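Side-chain contacts in putative acetoin utilization protein, acetoin dehydrogenase (PDB 5AWE), which is of unknown function but combines paired CBS domains with an ACT domain, and so probably senses small regulatory ligands: residues A[84-89]-A[102-107]; A[95-100]-A[107-112]; A[30-35]-A[118-123]; A[21-26]-A[50-55]; A[170-175]-A[180-185]. One frame throughout, in Å; residues are numbered along the deposited sequence.

Contact 1. Residues A[84-89]-A[102-107]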
# COMPACT_ATOMS: atom_id res chain seq x y z
N PRO A 84 13.65 -14.06 23.39
CA PRO A 84 12.78 -14.15 24.58
C PRO A 84 12.40 -12.75 25.07
O PRO A 84 13.13 -11.79 24.84
CB PRO A 84 13.65 -14.92 25.58
CG PRO A 84 15.05 -14.58 25.18
CD PRO A 84 15.05 -14.39 23.69
N VAL A 85 11.25 -12.64 25.73
CA VAL A 85 10.77 -11.34 26.20
C VAL A 85 11.46 -10.93 27.49
O VAL A 85 11.58 -11.72 28.42
CB VAL A 85 9.25 -11.37 26.45
CG1 VAL A 85 8.76 -9.97 26.80
CG2 VAL A 85 8.51 -11.91 25.23
N VAL A 86 11.92 -9.68 27.55
CA VAL A 86 12.51 -9.17 28.78
C VAL A 86 11.39 -8.64 29.68
O VAL A 86 10.56 -7.84 29.24
CB VAL A 86 13.53 -8.02 28.51
CG1 VAL A 86 14.54 -8.46 27.45
CG2 VAL A 86 12.81 -6.77 28.07
N THR A 87 11.37 -9.10 30.93
CA THR A 87 10.30 -8.73 31.85
C THR A 87 10.85 -8.29 33.21
O THR A 87 12.04 -8.43 33.48
CB THR A 87 9.36 -9.91 32.07
OG1 THR A 87 10.07 -10.97 32.73
CG2 THR A 87 8.86 -10.42 30.73
N VAL A 88 9.98 -7.72 34.04
CA VAL A 88 10.30 -7.45 35.44
C VAL A 88 9.21 -8.01 36.34
O VAL A 88 8.04 -8.10 35.95
CB VAL A 88 10.39 -5.93 35.73
CG1 VAL A 88 11.84 -5.50 35.76
CG2 VAL A 88 9.61 -5.15 34.70
N GLU A 89 9.60 -8.36 37.56
CA GLU A 89 8.64 -8.84 38.55
C GLU A 89 7.88 -7.65 39.14
O GLU A 89 8.45 -6.58 39.34
CB GLU A 89 9.37 -9.59 39.67
CG GLU A 89 10.65 -10.28 39.22
CD GLU A 89 11.83 -9.33 39.14
OE1 GLU A 89 12.40 -9.00 40.21
OE2 GLU A 89 12.19 -8.90 38.02
N GLU A 102 16.78 0.86 29.73
CA GLU A 102 17.89 1.64 29.19
C GLU A 102 18.96 0.74 28.61
O GLU A 102 19.58 1.06 27.60
CB GLU A 102 18.51 2.52 30.29
CG GLU A 102 19.51 3.56 29.77
CD GLU A 102 20.91 3.00 29.53
OE1 GLU A 102 21.22 1.92 30.07
OE2 GLU A 102 21.69 3.64 28.80
N GLU A 103 19.18 -0.40 29.26
CA GLU A 103 20.19 -1.34 28.80
C GLU A 103 19.84 -1.80 27.39
O GLU A 103 20.69 -1.80 26.50
CB GLU A 103 20.24 -2.54 29.75
CG GLU A 103 21.32 -3.55 29.42
CD GLU A 103 21.46 -4.62 30.50
OE1 GLU A 103 20.51 -5.42 30.68
OE2 GLU A 103 22.52 -4.66 31.16
N ARG A 104 18.58 -2.17 27.20
CA ARG A 104 18.16 -2.86 25.99
C ARG A 104 17.32 -2.02 25.05
O ARG A 104 16.65 -2.55 24.17
CB ARG A 104 17.42 -4.14 26.37
CG ARG A 104 18.22 -4.99 27.34
CD ARG A 104 17.65 -6.39 27.48
NE ARG A 104 18.02 -6.98 28.76
CZ ARG A 104 18.27 -8.27 28.95
NH1 ARG A 104 18.60 -8.71 30.16
NH2 ARG A 104 18.19 -9.12 27.93
N LYS A 105 17.36 -0.70 25.24
CA LYS A 105 16.82 0.24 24.25
C LYS A 105 15.29 0.25 24.20
O LYS A 105 14.71 0.93 23.36
CB LYS A 105 17.37 -0.09 22.86
CG LYS A 105 18.88 0.04 22.73
CD LYS A 105 19.33 -0.13 21.29
CE LYS A 105 20.83 0.10 21.14
NZ LYS A 105 21.24 0.20 19.71
N ILE A 106 14.66 -0.50 25.09
CA ILE A 106 13.21 -0.71 25.05
C ILE A 106 12.42 0.40 25.74
O ILE A 106 12.93 1.06 26.64
CB ILE A 106 12.84 -2.03 25.72
CG1 ILE A 106 13.79 -3.14 25.26
CG2 ILE A 106 11.42 -2.40 25.38
CD1 ILE A 106 13.85 -4.29 26.22
N GLY A 107 11.18 0.59 25.32
CA GLY A 107 10.34 1.61 25.93
C GLY A 107 9.26 1.03 26.82
O GLY A 107 8.49 1.77 27.44
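Arg-104 reaches across to Val-86 while its NE forms a salt bridge with Glu-103 OE1 at 3.5 Å. The two partners of the bridge are chain neighbours at the end of helix 94-103. This helix is the middle element of a beta-alpha-beta unit in a CBS domain, made of strand 88-89, helix 94-103 and strand 108-113. Val-86 lies on the approach to the first strand, and Arg-104 is the first residue to leave the helix.

The arginine chain runs extended from CG to NE (chi3 -155°) and passes alongside the valine, heading the opposite way. Val-86 CG1 therefore meets two parts of it. It lies 3.7 Å from Arg-104 CD, and it sits over one face of the guanidinium, 3.7 Å from Arg-104 NH2. The methyl thus approaches from above the flat group, while NE is held by Glu-103.

The second methyl of Val-86 points to the turn after the helix. Val-86 also packs on Leu-109 of strand 108-113, which ties this surface patch to the interior of the unit. Val-86 and Ile-106 approach tip to tip, and very closely: CG2 of Val-86 is 3.3 Å from CD1 of Ile-106.

Contact 2. Residues A[95-100]-A[107-112]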
# COMPACT_ATOMS: atom_id res chain seq x y z
N GLU A 95 13.48 0.93 40.11
CA GLU A 95 14.76 1.19 39.43
C GLU A 95 15.22 0.05 38.51
O GLU A 95 15.99 0.26 37.57
CB GLU A 95 15.88 1.48 40.44
CG GLU A 95 15.59 2.61 41.43
CD GLU A 95 15.04 2.10 42.76
OE1 GLU A 95 15.80 2.10 43.74
OE2 GLU A 95 13.86 1.70 42.82
N LYS A 96 14.75 -1.17 38.79
CA LYS A 96 15.12 -2.32 37.97
C LYS A 96 14.54 -2.17 36.57
O LYS A 96 15.19 -2.49 35.57
CB LYS A 96 14.60 -3.61 38.62
CG LYS A 96 15.42 -4.84 38.26
CD LYS A 96 14.68 -6.11 38.66
CE LYS A 96 15.62 -7.32 38.76
NZ LYS A 96 16.18 -7.46 40.14
N ALA A 97 13.31 -1.68 36.49
CA ALA A 97 12.66 -1.49 35.21
C ALA A 97 13.46 -0.49 34.39
O ALA A 97 13.74 -0.73 33.21
CB ALA A 97 11.22 -0.99 35.41
N ALA A 98 13.83 0.63 35.00
CA ALA A 98 14.56 1.68 34.28
C ALA A 98 15.86 1.11 33.75
O ALA A 98 16.28 1.45 32.64
CB ALA A 98 14.84 2.87 35.21
N LEU A 99 16.50 0.26 34.54
CA LEU A 99 17.76 -0.34 34.15
C LEU A 99 17.57 -1.23 32.94
O LEU A 99 18.30 -1.11 31.96
CB LEU A 99 18.34 -1.16 35.31
CG LEU A 99 19.08 -0.33 36.37
CD1 LEU A 99 19.43 -1.21 37.56
CD2 LEU A 99 20.34 0.28 35.77
N LEU A 100 16.57 -2.10 32.99
CA LEU A 100 16.27 -2.98 31.87
C LEU A 100 15.93 -2.18 30.61
O LEU A 100 16.42 -2.49 29.53
CB LEU A 100 15.12 -3.92 32.23
CG LEU A 100 15.49 -5.05 33.18
CD1 LEU A 100 14.26 -5.51 33.93
CD2 LEU A 100 16.12 -6.21 32.40
N GLY A 107 11.18 0.59 25.32
CA GLY A 107 10.34 1.61 25.93
C GLY A 107 9.26 1.03 26.82
O GLY A 107 8.49 1.77 27.44
N GLY A 108 9.19 -0.29 26.90
CA GLY A 108 8.10 -0.93 27.61
C GLY A 108 8.50 -2.30 28.11
O GLY A 108 9.44 -2.91 27.60
N LEU A 109 7.77 -2.80 29.11
CA LEU A 109 8.20 -3.99 29.83
C LEU A 109 7.02 -4.74 30.43
O LEU A 109 6.28 -4.20 31.25
CB LEU A 109 9.15 -3.57 30.95
CG LEU A 109 10.56 -4.14 31.09
CD1 LEU A 109 11.25 -4.21 29.74
CD2 LEU A 109 11.34 -3.25 32.06
N PRO A 110 6.81 -5.99 30.01
CA PRO A 110 5.69 -6.73 30.58
C PRO A 110 5.99 -6.95 32.07
O PRO A 110 7.14 -7.22 32.44
CB PRO A 110 5.69 -8.05 29.79
CG PRO A 110 6.39 -7.72 28.51
CD PRO A 110 7.44 -6.70 28.88
N VAL A 111 4.98 -6.83 32.92
CA VAL A 111 5.20 -7.04 34.34
C VAL A 111 4.62 -8.37 34.76
O VAL A 111 3.49 -8.71 34.40
CB VAL A 111 4.57 -5.91 35.20
CG1 VAL A 111 4.86 -6.16 36.68
CG2 VAL A 111 5.13 -4.56 34.77
N MSE A 112 5.40 -9.13 35.51
CA MSE A 112 5.08 -10.51 35.81
C MSE A 112 4.94 -10.74 37.31
O MSE A 112 5.49 -10.00 38.12
CB MSE A 112 6.17 -11.44 35.26
CG MSE A 112 6.41 -11.28 33.77
SE MSE A 112 4.95 -11.72 32.82
CE MSE A 112 4.80 -13.42 33.24
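Following the strand from Gly-107 to Met-112, Leu-109 is the side chain that meets Ala-97 and Leu-100 of the helix. Gly-107 and Gly-108 lead into it without side chains. Gly-107 forms a backbone hydrogen bond with Val-123.

Leu-109 points toward helix 94-103 and touches it with one methyl. Leu-109 CD2 is 3.8 Å from Leu-100 CB and 4.0 Å from Ala-97 CB. The same methyl lies 3.7 Å from the backbone oxygen Ala-97 O, so it rests on the helix backbone as well as on side chains. Leu-100 and Leu-109 cross at about a right angle. The first torsion of Leu-109 (chi1 -125°) departs from the staggered values, and together with chi2 near 43° it brings CD2 to both helix residues.

Further along, Pro-110 packs on Val-85. Val-111 makes backbone hydrogen bonds to Val-118 and Gly-119 of strand 116-122. The selenomethionine Met-112 makes one to Val-88. These links fix the strand in the sheet that the helix covers, as in a beta-alpha-beta crossover.

The side chains that meet are all apolar, and the one polar atom touched, Ala-97 O, belongs to the helix backbone. The contact therefore depends on shape and burial, and the small Ala-97 probably lets the helix lie close to the strand.

Contact 3. Residues A[30-35]-A[118-123]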
# COMPACT_ATOMS: atom_id res chain seq x y z
N LYS A 30 -6.98 1.25 21.55
CA LYS A 30 -6.87 1.13 23.00
C LYS A 30 -5.68 1.89 23.58
O LYS A 30 -5.45 1.88 24.79
CB LYS A 30 -6.81 -0.35 23.40
CG LYS A 30 -8.13 -1.07 23.15
CD LYS A 30 -8.15 -2.48 23.70
CE LYS A 30 -9.57 -2.91 24.04
NZ LYS A 30 -9.75 -4.39 24.01
N GLY A 31 -4.93 2.56 22.70
CA GLY A 31 -3.98 3.56 23.15
C GLY A 31 -2.62 3.04 23.57
O GLY A 31 -1.80 3.80 24.09
N PHE A 32 -2.38 1.75 23.36
CA PHE A 32 -1.09 1.14 23.71
C PHE A 32 -0.14 1.11 22.52
O PHE A 32 -0.49 1.58 21.43
CB PHE A 32 -1.31 -0.28 24.24
CG PHE A 32 -1.90 -0.33 25.64
CD1 PHE A 32 -2.90 0.55 26.02
CD2 PHE A 32 -1.44 -1.26 26.57
CE1 PHE A 32 -3.44 0.51 27.31
CE2 PHE A 32 -1.96 -1.31 27.86
CZ PHE A 32 -2.97 -0.42 28.23
N ARG A 33 1.06 0.58 22.72
CA ARG A 33 2.10 0.65 21.71
C ARG A 33 2.91 -0.65 21.67
O ARG A 33 3.64 -0.92 20.72
CB ARG A 33 3.02 1.83 22.00
CG ARG A 33 3.68 2.44 20.78
CD ARG A 33 3.97 3.92 21.01
NE ARG A 33 2.77 4.63 21.47
CZ ARG A 33 2.75 5.90 21.85
NH1 ARG A 33 3.86 6.63 21.84
NH2 ARG A 33 1.60 6.45 22.25
N ARG A 34 2.79 -1.45 22.71
CA ARG A 34 3.36 -2.78 22.68
C ARG A 34 2.32 -3.80 23.13
O ARG A 34 1.39 -3.48 23.86
CB ARG A 34 4.61 -2.85 23.55
CG ARG A 34 4.39 -2.44 24.97
CD ARG A 34 5.62 -1.77 25.54
NE ARG A 34 5.81 -0.42 25.03
CZ ARG A 34 6.89 -0.01 24.38
NH1 ARG A 34 7.89 -0.86 24.14
NH2 ARG A 34 6.99 1.25 23.97
N LEU A 35 2.48 -5.03 22.67
CA LEU A 35 1.45 -6.04 22.84
C LEU A 35 2.07 -7.37 23.24
O LEU A 35 2.64 -8.07 22.40
CB LEU A 35 0.68 -6.19 21.53
CG LEU A 35 -0.85 -6.13 21.52
CD1 LEU A 35 -1.36 -5.23 22.63
CD2 LEU A 35 -1.30 -5.60 20.16
N VAL A 118 0.70 -9.58 35.03
CA VAL A 118 -0.14 -8.72 35.86
C VAL A 118 -0.26 -7.28 35.35
O VAL A 118 -1.17 -6.55 35.73
CB VAL A 118 0.38 -8.67 37.31
CG1 VAL A 118 0.31 -10.06 37.93
CG2 VAL A 118 1.80 -8.14 37.34
N GLY A 119 0.66 -6.87 34.48
CA GLY A 119 0.56 -5.55 33.91
C GLY A 119 1.70 -5.17 32.98
O GLY A 119 2.48 -6.01 32.52
N ILE A 120 1.81 -3.87 32.71
CA ILE A 120 2.86 -3.39 31.83
C ILE A 120 3.38 -2.04 32.32
O ILE A 120 2.60 -1.17 32.72
CB ILE A 120 2.30 -3.29 30.39
CG1 ILE A 120 3.45 -3.20 29.40
CG2 ILE A 120 1.36 -2.11 30.27
CD1 ILE A 120 3.15 -3.93 28.12
N ILE A 121 4.69 -1.87 32.32
CA ILE A 121 5.29 -0.61 32.76
C ILE A 121 6.15 0.00 31.66
O ILE A 121 6.97 -0.68 31.03
CB ILE A 121 6.14 -0.81 34.05
CG1 ILE A 121 6.67 0.55 34.54
CG2 ILE A 121 7.29 -1.77 33.78
CD1 ILE A 121 7.29 0.51 35.95
N THR A 122 5.96 1.30 31.41
CA THR A 122 6.64 1.95 30.30
C THR A 122 7.61 3.01 30.78
O THR A 122 7.70 3.29 31.98
CB THR A 122 5.63 2.62 29.35
OG1 THR A 122 5.03 3.74 30.02
CG2 THR A 122 4.53 1.63 28.95
N VAL A 123 8.33 3.60 29.83
CA VAL A 123 9.29 4.65 30.12
C VAL A 123 8.64 5.87 30.76
O VAL A 123 9.22 6.48 31.65
CB VAL A 123 10.06 5.10 28.85
CG1 VAL A 123 11.04 4.02 28.44
CG2 VAL A 123 9.09 5.38 27.70
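The Phe-32 ring reaches Ile-120 through one corner, CE2, which lies 4.2 Å from Ile-120 CG2. The methyl comes to the ring obliquely. Pro-11 and Leu-27 also touch this side chain, so it packs among residues of its own domain as well as on the strand opposite. The other flat group is the guanidinium of Arg-34. It extends past Ile-120 to the backbone of Gly-107 and Gly-108. Its chain also packs on Ile-106 and Thr-48.

Ile-120 stands between the two and serves each with a different branch. CG2 goes to the phenylalanine, and CD1 goes to the aliphatic part of the arginine. Ile-120 CD1 is 3.7 Å from Arg-34 CG and 4.2 Å from Arg-34 CD. The first torsion of Arg-34 sets CG between the backbone N and the carbonyl carbon (chi1 56°). The chain then bends at chi2 and chi3, so its methylenes lie against the isoleucine and its charged end continues beyond.

Strand 116-122 has a classic beta bulge, where Val-118 and Gly-119 both face Val-111. The strand ends at Thr-122, the N-cap of the next helix, whose N is hydrogen-bonded to Asp-125 OD2. The run from Gly-119 to Asp-125 fits the Gly-h-h-Thr/Ser-x-x-Asp signature of CBS domains (h, hydrophobic). In relatives this signature often contacts the ribose or phosphate of adenine nucleotides. The segments come from two CBS domains of one chain, and their packing is typical of a CBS pair, or Bateman module.

Contact 4. Residues A[21-26]-A[50-55]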
# COMPACT_ATOMS: atom_id res chain seq x y z
N LEU A 21 -2.41 -7.34 10.96
CA LEU A 21 -3.20 -6.13 10.74
C LEU A 21 -4.30 -5.95 11.77
O LEU A 21 -4.76 -4.84 12.02
CB LEU A 21 -3.78 -6.10 9.32
CG LEU A 21 -4.50 -7.32 8.76
CD1 LEU A 21 -5.92 -7.41 9.31
CD2 LEU A 21 -4.52 -7.21 7.24
N GLU A 22 -4.72 -7.05 12.39
CA GLU A 22 -5.71 -6.96 13.46
C GLU A 22 -5.03 -6.44 14.72
O GLU A 22 -5.59 -5.62 15.45
CB GLU A 22 -6.34 -8.33 13.73
CG GLU A 22 -7.83 -8.26 14.04
CD GLU A 22 -8.19 -7.12 14.99
OE1 GLU A 22 -8.35 -7.38 16.21
OE2 GLU A 22 -8.33 -5.97 14.52
N ALA A 23 -3.81 -6.91 14.97
CA ALA A 23 -3.05 -6.47 16.13
C ALA A 23 -2.86 -4.96 16.06
O ALA A 23 -3.02 -4.26 17.06
CB ALA A 23 -1.71 -7.17 16.17
N ILE A 24 -2.53 -4.46 14.88
CA ILE A 24 -2.30 -3.03 14.68
C ILE A 24 -3.51 -2.20 15.08
O ILE A 24 -3.40 -1.24 15.84
CB ILE A 24 -1.95 -2.72 13.21
CG1 ILE A 24 -0.58 -3.32 12.86
CG2 ILE A 24 -1.95 -1.21 12.98
CD1 ILE A 24 -0.13 -3.08 11.43
N ARG A 25 -4.67 -2.58 14.57
CA ARG A 25 -5.89 -1.84 14.85
C ARG A 25 -6.22 -1.89 16.34
O ARG A 25 -6.71 -0.91 16.92
CB ARG A 25 -7.05 -2.42 14.03
CG ARG A 25 -6.86 -2.32 12.52
CD ARG A 25 -6.68 -0.88 12.04
NE ARG A 25 -7.44 -0.58 10.83
CZ ARG A 25 -8.66 -0.05 10.82
NH1 ARG A 25 -9.28 0.19 9.67
NH2 ARG A 25 -9.26 0.24 11.97
N LEU A 26 -5.93 -3.02 16.98
CA LEU A 26 -6.16 -3.16 18.41
C LEU A 26 -5.33 -2.15 19.20
O LEU A 26 -5.81 -1.56 20.17
CB LEU A 26 -5.84 -4.59 18.85
CG LEU A 26 -6.17 -4.99 20.29
CD1 LEU A 26 -7.59 -4.58 20.65
CD2 LEU A 26 -6.01 -6.50 20.42
N LYS A 50 5.74 -0.54 16.08
CA LYS A 50 6.80 -0.51 15.08
C LYS A 50 7.00 -1.87 14.41
O LYS A 50 6.90 -1.98 13.19
CB LYS A 50 8.12 -0.07 15.71
CG LYS A 50 8.44 1.40 15.55
CD LYS A 50 9.95 1.64 15.58
CE LYS A 50 10.63 1.01 14.37
NZ LYS A 50 12.12 1.07 14.46
N ASP A 51 7.29 -2.90 15.21
CA ASP A 51 7.40 -4.27 14.70
C ASP A 51 6.29 -4.59 13.69
O ASP A 51 6.55 -5.12 12.61
CB ASP A 51 7.31 -5.28 15.86
CG ASP A 51 8.54 -5.26 16.76
OD1 ASP A 51 8.49 -5.94 17.82
OD2 ASP A 51 9.54 -4.58 16.43
N LEU A 52 5.04 -4.28 14.05
CA LEU A 52 3.90 -4.57 13.19
C LEU A 52 3.94 -3.76 11.89
O LEU A 52 3.73 -4.31 10.81
CB LEU A 52 2.60 -4.29 13.93
CG LEU A 52 1.92 -5.37 14.78
CD1 LEU A 52 2.72 -6.69 14.75
CD2 LEU A 52 1.77 -4.84 16.20
N LYS A 53 4.21 -2.47 12.01
CA LYS A 53 4.27 -1.56 10.86
C LYS A 53 5.43 -1.88 9.91
O LYS A 53 5.27 -1.84 8.70
CB LYS A 53 4.41 -0.12 11.34
CG LYS A 53 3.10 0.60 11.62
CD LYS A 53 2.13 -0.22 12.44
CE LYS A 53 0.88 0.58 12.76
NZ LYS A 53 1.23 1.98 13.12
N ASP A 54 6.60 -2.20 10.47
CA ASP A 54 7.79 -2.44 9.66
C ASP A 54 7.88 -3.87 9.16
O ASP A 54 8.87 -4.27 8.55
CB ASP A 54 9.07 -2.11 10.46
CG ASP A 54 9.26 -0.61 10.69
OD1 ASP A 54 8.40 0.19 10.24
OD2 ASP A 54 10.27 -0.24 11.32
N ALA A 55 6.83 -4.65 9.42
CA ALA A 55 6.79 -6.05 9.00
C ALA A 55 7.10 -6.17 7.52
O ALA A 55 6.52 -5.46 6.70
CB ALA A 55 5.42 -6.64 9.30
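Ile-24 fits against Leu-52 and Lys-53, with all its branches in use. Ile-24 CG1 is 3.5 Å from Leu-52 CB, and the two side chains slide past each other in opposite directions. Ile-24 CG2 is 3.4 Å from Lys-53 CE, a close contact between a methyl and the aliphatic lysine chain. Ile-24 CD1 lies 3.8 Å from Lys-53 CD. Beside them Ala-23 adds its CB, 4.2 Å from Leu-52 CD2.

The first torsion of Ile-24 sets these directions. At chi1 -67° CG1 is anti to the carbonyl carbon and CG2 is anti to the backbone N, so CG2 faces Lys-53 while the CG1-CD1 branch lies between Leu-52 and Lys-53. Lys-53 bends at chi2 (46°) and again at chi4, which lays CD and CE along the isoleucine.

The next shell holds these groups in place. Lys-53 NZ forms a salt bridge with Asp-49 OD2, and the ammonium also makes a cation-pi contact with Trp-66 of the third subunit. Ile-24 packs on that same tryptophan. Leu-52 is held by Val-20 and Leu-27 of helix 20-30 and by Val-80.

Cutting the side chain of Ile-24 back to an alanine here would take away the support under CD and CE of Lys-53, and would probably leave a gap beside Leu-52 and the lysine freer to turn away from Asp-49.

The contact joins helices 20-30 and 49-53, the two helices of the first CBS domain. This paired helical layer is typical of the beta-alpha-beta-beta-alpha CBS fold.

Contact 5. Residues A[170-175]-A[180-185]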
# COMPACT_ATOMS: atom_id res chain seq x y z
N ALA A 170 20.87 13.75 44.98
CA ALA A 170 21.55 13.01 43.92
C ALA A 170 23.00 13.45 43.78
O ALA A 170 23.35 14.62 44.07
CB ALA A 170 20.82 13.17 42.61
N THR A 171 23.85 12.53 43.33
CA THR A 171 25.26 12.83 43.07
C THR A 171 25.46 13.25 41.62
O THR A 171 25.46 12.41 40.72
CB THR A 171 26.17 11.61 43.36
OG1 THR A 171 26.01 11.22 44.72
CG2 THR A 171 27.64 11.95 43.11
N ALA A 172 25.64 14.54 41.37
CA ALA A 172 25.87 15.01 40.01
C ALA A 172 27.23 14.54 39.51
O ALA A 172 27.41 14.29 38.32
CB ALA A 172 25.78 16.52 39.94
N ALA A 173 28.20 14.44 40.42
CA ALA A 173 29.55 14.08 40.03
C ALA A 173 30.47 13.80 41.22
O ALA A 173 30.40 14.48 42.25
CB ALA A 173 30.15 15.19 39.16
N HIS A 174 31.33 12.80 41.07
CA HIS A 174 32.44 12.59 42.00
C HIS A 174 33.64 13.40 41.49
O HIS A 174 34.11 13.19 40.38
CB HIS A 174 32.81 11.11 42.07
CG HIS A 174 31.66 10.23 42.48
ND1 HIS A 174 30.73 9.75 41.59
CD2 HIS A 174 31.30 9.75 43.70
CE1 HIS A 174 29.85 9.01 42.23
NE2 HIS A 174 30.17 8.99 43.51
N LEU A 175 34.12 14.32 42.32
CA LEU A 175 35.18 15.24 41.91
C LEU A 175 36.41 15.12 42.82
O LEU A 175 36.34 14.57 43.91
CB LEU A 175 34.66 16.68 41.96
CG LEU A 175 33.52 17.09 41.02
CD1 LEU A 175 33.17 18.55 41.26
CD2 LEU A 175 33.94 16.89 39.58
N ARG A 180 29.68 16.19 44.41
CA ARG A 180 28.74 17.24 44.00
C ARG A 180 27.29 16.79 44.03
O ARG A 180 26.86 15.95 43.23
CB ARG A 180 29.08 17.76 42.60
CG ARG A 180 27.99 18.67 42.03
CD ARG A 180 28.53 19.57 40.96
NE ARG A 180 29.63 20.38 41.46
CZ ARG A 180 30.38 21.17 40.69
NH1 ARG A 180 30.14 21.26 39.39
NH2 ARG A 180 31.37 21.88 41.23
N LEU A 181 26.52 17.37 44.95
CA LEU A 181 25.16 16.92 45.20
C LEU A 181 24.13 17.86 44.57
O LEU A 181 24.28 19.08 44.62
CB LEU A 181 24.90 16.84 46.72
CG LEU A 181 25.92 16.03 47.52
CD1 LEU A 181 25.61 16.13 49.00
CD2 LEU A 181 25.90 14.57 47.05
N VAL A 182 23.10 17.28 43.98
CA VAL A 182 21.91 18.04 43.63
C VAL A 182 20.86 17.69 44.68
O VAL A 182 20.48 16.53 44.85
CB VAL A 182 21.41 17.70 42.19
CG1 VAL A 182 20.14 18.47 41.87
CG2 VAL A 182 22.49 18.07 41.18
N MSE A 183 20.42 18.71 45.40
CA MSE A 183 19.61 18.50 46.59
C MSE A 183 18.34 19.32 46.45
O MSE A 183 18.39 20.48 46.07
CB MSE A 183 20.39 18.94 47.84
CG MSE A 183 19.74 18.58 49.18
SE MSE A 183 20.54 19.39 50.61
CE MSE A 183 20.47 18.16 51.73
N ARG A 184 17.20 18.71 46.73
CA ARG A 184 15.95 19.44 46.73
C ARG A 184 15.44 19.58 48.14
O ARG A 184 15.29 18.59 48.85
CB ARG A 184 14.92 18.75 45.83
CG ARG A 184 15.17 19.03 44.36
CD ARG A 184 14.34 18.18 43.44
NE ARG A 184 14.75 18.41 42.05
CZ ARG A 184 14.31 19.42 41.29
NH1 ARG A 184 13.46 20.30 41.78
NH2 ARG A 184 14.74 19.54 40.04
N VAL A 185 15.20 20.81 48.55
CA VAL A 185 14.76 21.10 49.91
C VAL A 185 13.45 21.86 49.85
O VAL A 185 13.20 22.62 48.91
CB VAL A 185 15.82 21.94 50.66
CG1 VAL A 185 17.13 21.13 50.82
CG2 VAL A 185 16.08 23.24 49.91
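A beta hairpin of the ACT domain joins strands 165-175 and 178-186, and a classic beta bulge interrupts it where Ala-172 and Ala-173 both face Arg-180. The backbone oxygen of Arg-180 is the focus of the bulge. It accepts Ala-172 N at 2.6 Å, in a bond bent to 135° at the hydrogen, and, weakly, Ala-173 N at 3.5 Å. Arg-180 N in turn gives a nearly straight bond to Ala-173 O (2.8 Å, 169° at the hydrogen). Ala-170 and Val-182 exchange bonds in both directions, with Val-182 N 2.7 Å from Ala-170 O.

Side chains fill in around this ladder. Ala-172 CB lies 3.7 Å from Arg-180 CG and 3.8 Å from Val-182 CG2. The arginine chain bends at chi3 (-58°), and Leu-175 CD1 rests over one face of its guanidinium, 3.8 Å from Arg-180 NH2. That NH2 also forms a salt bridge with Asp-146 OD2. A methionine in place of Arg-180 would probably leave Asp-146 without its charge partner and Leu-175 without the flat surface it rests on. Thr-171 OG1 bonds to Val-167 O of the second subunit.

The contact thus rests first on backbone bonds, which need no particular side chains, while the arginine adds a charged tie to strand 141-148.

How the contacts relate
Contacts 1, 2 and 3 gather round one sheet. Contacts 1 and 2 share helix 94-103 and Gly-107, but contact 1 is at the surface and mixes a guanidinium with methyls, whereas contact 2 is buried and its meeting side chains are apolar. Contact 3 is partly buried and joins that sheet to the first CBS domain. Its strand 116-122 is bonded to the strand of contact 2. Contact 4 is buried between helices of the first domain and touches contact 3 through Leu-35 and Ala-23. Contact 5 stands apart in the ACT domain, its centre about 44 Å from that of contact 4. Unlike the others, it has hydrogen bonds between its two segments.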